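Local coordinates for protein kynurenine formamidase (PDB 4CO9) that catalyses the zinc-dependent hydrolysis of N-formyl-L-kynurenine to L-kynurenine and formate in tryptophan degradation, at residues 32-35 against 36-40; 72-75 against 76-79; 152-155 against 156-159. One frame throughout, in Å; residues are numbered along the deposited sequence. Where two conformers were deposited one is given.

Overall arrangement
All three contacts are short-range, each made where the chain turns on itself, and no two of them touch. Interaction 1 is a surface contact far out on the two-stranded arm, its centre about 34 Å from the centre of the chain; a serine and a glutamate cap a short helix there, and an indole lies on that helix. Interaction 2 is partly buried in the loop ahead of strand 81-86, where main-chain carbonyls and an aspartate take up successive N-H groups. Interaction 3, about 25 Å from interaction 2 between centres, is a surface turn before helix 161-168 and reaches toward the zinc site through D153. Interactions 1 and 2 both touch the second subunit through several residues, interaction 3 through K158.

Interaction 1 of 3, residues 32-35 against 36-40; sequences VLWS and KEESG. With MG (magnesium ion), chain Q.
S35 and E38 trade hydrogen bonds at the start of helix 36-39. S35 OG accepts from E38 N at 3.0 Å, and the glutamate answers by taking S35 N on its OE1, also at 3.0 Å and almost straight (N-H...O 174°). That N-H arrives on the anti side of the carboxylate. The serine hydroxyl can face E38 N because OG sits between the backbone N and the carbonyl carbon, chi1 70°. This reciprocal pair is a capping box, with S35 as N-cap; S39 N returns to S35 O at 2.8 Å to close the first turn. The helix links strands 29-34 and 44-50, the antiparallel pair that forms the arm, and a classic beta bulge places L33 and W34 both opposite V44. W34 provides the apolar side of the contact: E38 CB stands 3.5 Å from the centroid of its six-membered ring, only 3° off the normal, a CH-pi contact over the face. On the same face S39 N lies nearer the rim, while S39 CB approaches W34 CD1 at 3.6 Å. A water joins S35 OG to E37 OE1. K36 points its amine to F63 O of the second subunit. Beyond the helix G40, with positive phi, gives its carbonyl O to a magnesium ion at 2.0 Å, and five waters complete the six ligands.

Interaction 2 of 3, residues 72-75 against 76-79; sequences DLDI and QVYV
D74 accepts from two N-H groups of the turn that follows it, one through its side chain and one through its main chain. D74 OD1 accepts from Q76 N at 3.0 Å, with the donor 57° above the carboxylate plane, while D74 O takes V77 N at 3.2 Å. The carboxylate reaches forward because CG is anti to the backbone N, chi1 180°. Its second oxygen, OD2, is engaged in a salt bridge with R143, so both oxygens have partners. One residue later the main-chain bond recurs: I75 O accepts from Y78 N at 3.0 Å. These i to i+3 main-chain bonds are those of a 3-10 turn, which here leads the chain into strand 81-86 of the central mixed sheet. The carbonyls of Q76 and V77 are met by the guanidinium of R108. In the conformer given for Q76, a water bridges D74 OD1 and Q76 NE2, at 2.8 Å from the latter, and Q76 OE1 accepts from W8 N of the second subunit. Y78 OH is hydrogen-bonded to H172, whose ring meets that of Y78 nearly perpendicularly. L73 CD1 approaches the same hydroxyl oxygen at 3.5 Å, and L73 CB lies at the ring edge, 4.2 Å from Y78 CE2. V77 CG1 sits over one face of the Y78 ring.

Interaction 3 of 3, residues 152-155 against 156-159; sequences VDPL and DDKE
P154 and D157 are the end residues of a type I beta turn, and an Asx turn follows directly. The turn lies in the loop between strand 144-147 and helix 161-168, the helix that supplies the zinc ligand H163. Among the main-chain bonds, D157 N donates to P154 O at 3.1 Å with an N-H...O angle of 162°; the donor stands above the carbonyl plane.

Apolar contacts come next. The P154 ring and the D157 side chain lie side by side and point the same way, with P154 CD 3.8 Å from D157 CB. L155 turns away from the turn, and its side chain packs against W22, a substrate-binding residue, as well as F122 and I126.

The charged groups form a third set. D156 OD1 lies 3.7 Å from P154 CB, a polar atom against the ring. D153 OD1 and D157 OD2 come within 3.8 Å, their carboxylate planes 63° apart. Each oxygen has an N-H to draw on, which probably eases the meeting of like charges: D153 OD1 accepts from A162 N and D157 OD2 from L160 N. D153 OD2 is hydrogen-bonded to H163 ND1, which places D153 in the second shell of the zinc site, where it is positioned to orient the zinc ligand H163. In the Asx turn, a chi1 of 180° swings CG of D157 away from the residue's own N and carries the carboxylate forward along the chain, and D157 OD1 receives E159 N at 3.2 Å, from above the carboxylate plane.

Interaction 1 of 3, residues 32-35 against 36-40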
loop_
_atom_site.group_PDB
_atom_site.type_symbol
_atom_site.label_atom_id
_atom_site.label_comp_id
_atom_site.label_asym_id
_atom_site.label_seq_id
_atom_site.Cartn_x
_atom_site.Cartn_y
_atom_site.Cartn_z
ATOM N N VAL C 32 8.588 18.437 1.092
ATOM C CA VAL C 32 8.361 18.952 2.433
ATOM C C VAL C 32 7.849 20.382 2.274
ATOM O O VAL C 32 8.590 21.281 1.855
ATOM C CB VAL C 32 9.644 18.957 3.293
ATOM C CG1 VAL C 32 9.366 19.482 4.698
ATOM C CG2 VAL C 32 10.231 17.563 3.366
ATOM N N LEU C 33 6.570 20.577 2.536
ATOM C CA LEU C 33 5.962 21.910 2.433
ATOM C C LEU C 33 6.410 22.829 3.550
ATOM O O LEU C 33 6.577 24.028 3.357
ATOM C CB LEU C 33 4.449 21.848 2.518
ATOM C CG LEU C 33 3.651 21.206 1.389
ATOM C CD1 LEU C 33 2.144 21.291 1.612
ATOM C CD2 LEU C 33 4.031 21.843 0.069
ATOM N N TRP C 34 6.472 22.268 4.747
ATOM C CA TRP C 34 6.698 23.048 5.948
ATOM C C TRP C 34 7.551 22.182 6.868
ATOM O O TRP C 34 7.121 21.120 7.290
ATOM C CB TRP C 34 5.304 23.341 6.507
ATOM C CG TRP C 34 5.151 24.484 7.497
ATOM C CD1 TRP C 34 4.540 24.434 8.741
ATOM C CD2 TRP C 34 5.589 25.843 7.329
ATOM N NE1 TRP C 34 4.594 25.669 9.337
ATOM C CE2 TRP C 34 5.226 26.549 8.502
ATOM C CE3 TRP C 34 6.252 26.532 6.307
ATOM C CZ2 TRP C 34 5.510 27.912 8.677
ATOM C CZ3 TRP C 34 6.549 27.887 6.489
ATOM C CH2 TRP C 34 6.173 28.557 7.666
ATOM N N SER C 35 8.780 22.633 7.107
ATOM C CA SER C 35 9.810 21.862 7.803
ATOM C C SER C 35 9.564 21.848 9.307
ATOM O O SER C 35 8.820 22.681 9.827
ATOM C CB SER C 35 11.167 22.488 7.533
ATOM O OG SER C 35 11.286 23.739 8.182
ATOM N N LYS C 36 10.218 20.935 10.008
ATOM C CA LYS C 36 10.182 20.932 11.466
ATOM C C LYS C 36 10.698 22.258 12.055
ATOM O O LYS C 36 10.183 22.731 13.072
ATOM C CB LYS C 36 10.987 19.749 12.018
ATOM C CG LYS C 36 11.074 19.720 13.531
ATOM C CD LYS C 36 11.646 18.414 14.058
ATOM C CE LYS C 36 11.669 18.456 15.572
ATOM N NZ LYS C 36 12.132 17.179 16.160
ATOM N N GLU C 37 11.714 22.845 11.430
ATOM C CA GLU C 37 12.237 24.152 11.861
ATOM C C GLU C 37 11.171 25.233 11.739
ATOM O O GLU C 37 10.977 26.021 12.657
ATOM C CB GLU C 37 13.444 24.532 11.023
ATOM C CG GLU C 37 14.270 25.678 11.544
ATOM C CD GLU C 37 15.287 26.170 10.524
ATOM O OE1 GLU C 37 15.610 25.424 9.567
ATOM O OE2 GLU C 37 15.780 27.309 10.675
ATOM N N GLU C 38 10.451 25.226 10.624
ATOM C CA GLU C 38 9.347 26.171 10.402
ATOM C C GLU C 38 8.125 25.929 11.297
ATOM O O GLU C 38 7.581 26.882 11.861
ATOM C CB GLU C 38 8.942 26.192 8.918
ATOM C CG GLU C 38 10.082 26.714 8.000
ATOM C CD GLU C 38 9.907 26.413 6.542
ATOM O OE1 GLU C 38 9.278 25.401 6.161
ATOM O OE2 GLU C 38 10.448 27.228 5.774
ATOM N N SER C 39 7.692 24.683 11.415
ATOM C CA SER C 39 6.478 24.354 12.153
ATOM C C SER C 39 6.701 24.331 13.668
ATOM O O SER C 39 5.756 24.452 14.426
ATOM C CB SER C 39 5.938 22.976 11.731
ATOM O OG SER C 39 6.777 21.920 12.182
ATOM N N GLY C 40 7.935 24.068 14.082
ATOM C CA GLY C 40 8.245 23.845 15.477
ATOM C C GLY C 40 7.969 22.436 15.975
ATOM O O GLY C 40 8.069 22.187 17.165
HETATM MG MG MG Q . 9.357 22.064 18.753
HETATM O O HOH W 1 13.465 25.096 7.112
HETATM O O HOH W 2 7.583 22.789 19.901
HETATM O O HOH W 3 8.601 19.818 18.875
HETATM O O HOH W 4 10.112 21.659 20.771
HETATM O O HOH W 5 11.016 21.422 17.645
HETATM O O HOH W 6 9.695 24.069 18.847
#

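Interaction 2 of 3, residues 72-75 against 76-79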
loop_
_atom_site.group_PDB
_atom_site.type_symbol
_atom_site.label_atom_id
_atom_site.label_comp_id
_atom_site.label_asym_id
_atom_site.label_seq_id
_atom_site.Cartn_x
_atom_site.Cartn_y
_atom_site.Cartn_z
ATOM N N ASP C 72 -13.809 -1.183 -4.745
ATOM C CA ASP C 72 -14.724 -2.287 -5.091
ATOM C C ASP C 72 -13.966 -3.592 -5.347
ATOM O O ASP C 72 -14.578 -4.658 -5.426
ATOM C CB ASP C 72 -15.524 -1.970 -6.366
ATOM C CG ASP C 72 -16.324 -0.675 -6.292
ATOM O OD1 ASP C 72 -16.848 -0.366 -5.209
ATOM O OD2 ASP C 72 -16.419 0.045 -7.339
ATOM N N LEU C 73 -12.654 -3.522 -5.530
ATOM C CA LEU C 73 -11.886 -4.712 -5.853
ATOM C C LEU C 73 -11.692 -5.622 -4.631
ATOM O O LEU C 73 -11.480 -5.157 -3.506
ATOM C CB LEU C 73 -10.528 -4.342 -6.448
ATOM C CG LEU C 73 -10.561 -3.524 -7.743
ATOM C CD1 LEU C 73 -9.172 -2.984 -8.047
ATOM C CD2 LEU C 73 -11.067 -4.358 -8.902
ATOM N N ASP C 74 -11.738 -6.920 -4.888
ATOM C CA ASP C 74 -11.625 -7.938 -3.852
ATOM C C ASP C 74 -10.181 -8.040 -3.339
ATOM O O ASP C 74 -9.279 -8.440 -4.070
ATOM C CB ASP C 74 -12.097 -9.259 -4.454
ATOM C CG ASP C 74 -12.027 -10.412 -3.494
ATOM O OD1 ASP C 74 -11.669 -10.216 -2.322
ATOM O OD2 ASP C 74 -12.339 -11.535 -3.942
ATOM N N ILE C 75 -9.962 -7.706 -2.074
ATOM C CA ILE C 75 -8.593 -7.740 -1.523
ATOM C C ILE C 75 -7.940 -9.131 -1.506
ATOM O O ILE C 75 -6.713 -9.210 -1.561
ATOM C CB ILE C 75 -8.491 -7.099 -0.122
ATOM C CG1 ILE C 75 -9.405 -7.815 0.882
ATOM C CG2 ILE C 75 -8.801 -5.605 -0.213
ATOM C CD1 ILE C 75 -9.226 -7.323 2.304
ATOM N N GLN C 76 -8.743 -10.209 -1.495
ATOM C CA GLN C 76 -8.181 -11.582 -1.485
ATOM C C GLN C 76 -7.341 -11.838 -2.715
ATOM O O GLN C 76 -6.442 -12.652 -2.668
ATOM C CB GLN C 76 -9.348 -12.612 -1.336
ATOM C CG GLN C 76 -10.492 -12.329 -0.301
ATOM C CD GLN C 76 -10.011 -12.006 1.102
ATOM O OE1 GLN C 76 -9.059 -12.612 1.610
ATOM N NE2 GLN C 76 -10.665 -11.042 1.729
ATOM N N VAL C 77 -7.672 -11.168 -3.816
ATOM C CA VAL C 77 -6.957 -11.339 -5.060
ATOM C C VAL C 77 -5.487 -10.942 -4.945
ATOM O O VAL C 77 -4.607 -11.560 -5.568
ATOM C CB VAL C 77 -7.619 -10.503 -6.176
ATOM C CG1 VAL C 77 -6.757 -10.484 -7.431
ATOM C CG2 VAL C 77 -8.989 -11.066 -6.518
ATOM N N TYR C 78 -5.222 -9.944 -4.111
ATOM C CA TYR C 78 -3.904 -9.319 -4.063
ATOM C C TYR C 78 -2.976 -9.853 -2.964
ATOM O O TYR C 78 -1.898 -9.301 -2.763
ATOM C CB TYR C 78 -4.075 -7.806 -3.920
ATOM C CG TYR C 78 -4.826 -7.200 -5.064
ATOM C CD1 TYR C 78 -4.166 -6.850 -6.237
ATOM C CD2 TYR C 78 -6.200 -7.018 -5.008
ATOM C CE1 TYR C 78 -4.855 -6.303 -7.316
ATOM C CE2 TYR C 78 -6.900 -6.480 -6.079
ATOM C CZ TYR C 78 -6.217 -6.118 -7.234
ATOM O OH TYR C 78 -6.899 -5.580 -8.311
ATOM N N VAL C 79 -3.398 -10.905 -2.248
ATOM C CA VAL C 79 -2.556 -11.552 -1.256
ATOM C C VAL C 79 -2.661 -13.061 -1.424
ATOM O O VAL C 79 -3.757 -13.613 -1.356
ATOM C CB VAL C 79 -2.988 -11.202 0.183
ATOM C CG1 VAL C 79 -2.014 -11.806 1.191
ATOM C CG2 VAL C 79 -3.059 -9.689 0.375
HETATM O O HOH W 7 -12.745 -9.727 0.397
#

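Interaction 3 of 3, residues 152-155 against 156-159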
loop_
_atom_site.group_PDB
_atom_site.type_symbol
_atom_site.label_atom_id
_atom_site.label_comp_id
_atom_site.label_asym_id
_atom_site.label_seq_id
_atom_site.Cartn_x
_atom_site.Cartn_y
_atom_site.Cartn_z
ATOM N N VAL C 152 0.192 -4.014 -19.861
ATOM C CA VAL C 152 -0.086 -5.321 -20.483
ATOM C C VAL C 152 -0.439 -5.181 -21.972
ATOM O O VAL C 152 -0.518 -6.184 -22.676
ATOM C CB VAL C 152 -1.207 -6.092 -19.757
ATOM C CG1 VAL C 152 -0.790 -6.406 -18.326
ATOM C CG2 VAL C 152 -2.527 -5.332 -19.794
ATOM N N ASP C 153 -0.657 -3.951 -22.439
ATOM C CA ASP C 153 -0.915 -3.669 -23.855
ATOM C C ASP C 153 0.214 -2.831 -24.435
ATOM O O ASP C 153 0.996 -2.212 -23.681
ATOM C CB ASP C 153 -2.223 -2.904 -24.015
ATOM C CG ASP C 153 -3.429 -3.805 -23.981
ATOM O OD1 ASP C 153 -3.541 -4.680 -24.862
ATOM O OD2 ASP C 153 -4.269 -3.638 -23.078
ATOM N N PRO C 154 0.317 -2.787 -25.778
ATOM C CA PRO C 154 1.364 -1.954 -26.362
ATOM C C PRO C 154 1.200 -0.502 -25.924
ATOM O O PRO C 154 0.074 -0.034 -25.726
ATOM C CB PRO C 154 1.143 -2.104 -27.875
ATOM C CG PRO C 154 0.422 -3.403 -28.027
ATOM C CD PRO C 154 -0.455 -3.496 -26.809
ATOM N N LEU C 155 2.317 0.199 -25.802
ATOM C CA LEU C 155 2.311 1.559 -25.260
ATOM C C LEU C 155 1.480 2.546 -26.087
ATOM O O LEU C 155 0.924 3.494 -25.541
ATOM C CB LEU C 155 3.743 2.076 -25.129
ATOM C CG LEU C 155 4.671 1.257 -24.231
ATOM C CD1 LEU C 155 6.069 1.858 -24.263
ATOM C CD2 LEU C 155 4.144 1.169 -22.806
ATOM N N ASP C 156 1.395 2.324 -27.393
ATOM C CA ASP C 156 0.655 3.227 -28.296
ATOM C C ASP C 156 -0.769 2.748 -28.617
ATOM O O ASP C 156 -1.479 3.388 -29.402
ATOM C CB ASP C 156 1.452 3.426 -29.598
ATOM C CG ASP C 156 1.663 2.119 -30.381
ATOM O OD1 ASP C 156 1.301 1.023 -29.873
ATOM O OD2 ASP C 156 2.201 2.195 -31.510
ATOM N N ASP C 157 -1.187 1.635 -28.015
ATOM C CA ASP C 157 -2.475 1.018 -28.342
ATOM C C ASP C 157 -3.633 1.724 -27.647
ATOM O O ASP C 157 -3.616 1.893 -26.431
ATOM C CB ASP C 157 -2.455 -0.463 -27.944
ATOM C CG ASP C 157 -3.755 -1.170 -28.241
ATOM O OD1 ASP C 157 -4.353 -0.904 -29.287
ATOM O OD2 ASP C 157 -4.194 -1.996 -27.419
ATOM N N LYS C 158 -4.653 2.094 -28.412
ATOM C CA LYS C 158 -5.841 2.740 -27.859
ATOM C C LYS C 158 -6.982 1.773 -27.576
ATOM O O LYS C 158 -7.933 2.146 -26.894
ATOM C CB LYS C 158 -6.347 3.839 -28.792
ATOM C CG LYS C 158 -5.322 4.907 -29.121
ATOM C CD LYS C 158 -4.785 5.584 -27.872
ATOM C CE LYS C 158 -3.970 6.823 -28.213
ATOM N N GLU C 159 -6.903 0.549 -28.083
ATOM C CA GLU C 159 -7.966 -0.430 -27.859
ATOM C C GLU C 159 -7.812 -1.173 -26.516
ATOM O O GLU C 159 -8.806 -1.495 -25.852
ATOM C CB GLU C 159 -8.025 -1.411 -29.037
ATOM C CG GLU C 159 -8.229 -0.759 -30.411
ATOM C CD GLU C 159 -9.320 0.311 -30.415
ATOM O OE1 GLU C 159 -10.474 0.002 -30.028
ATOM O OE2 GLU C 159 -9.026 1.472 -30.790
#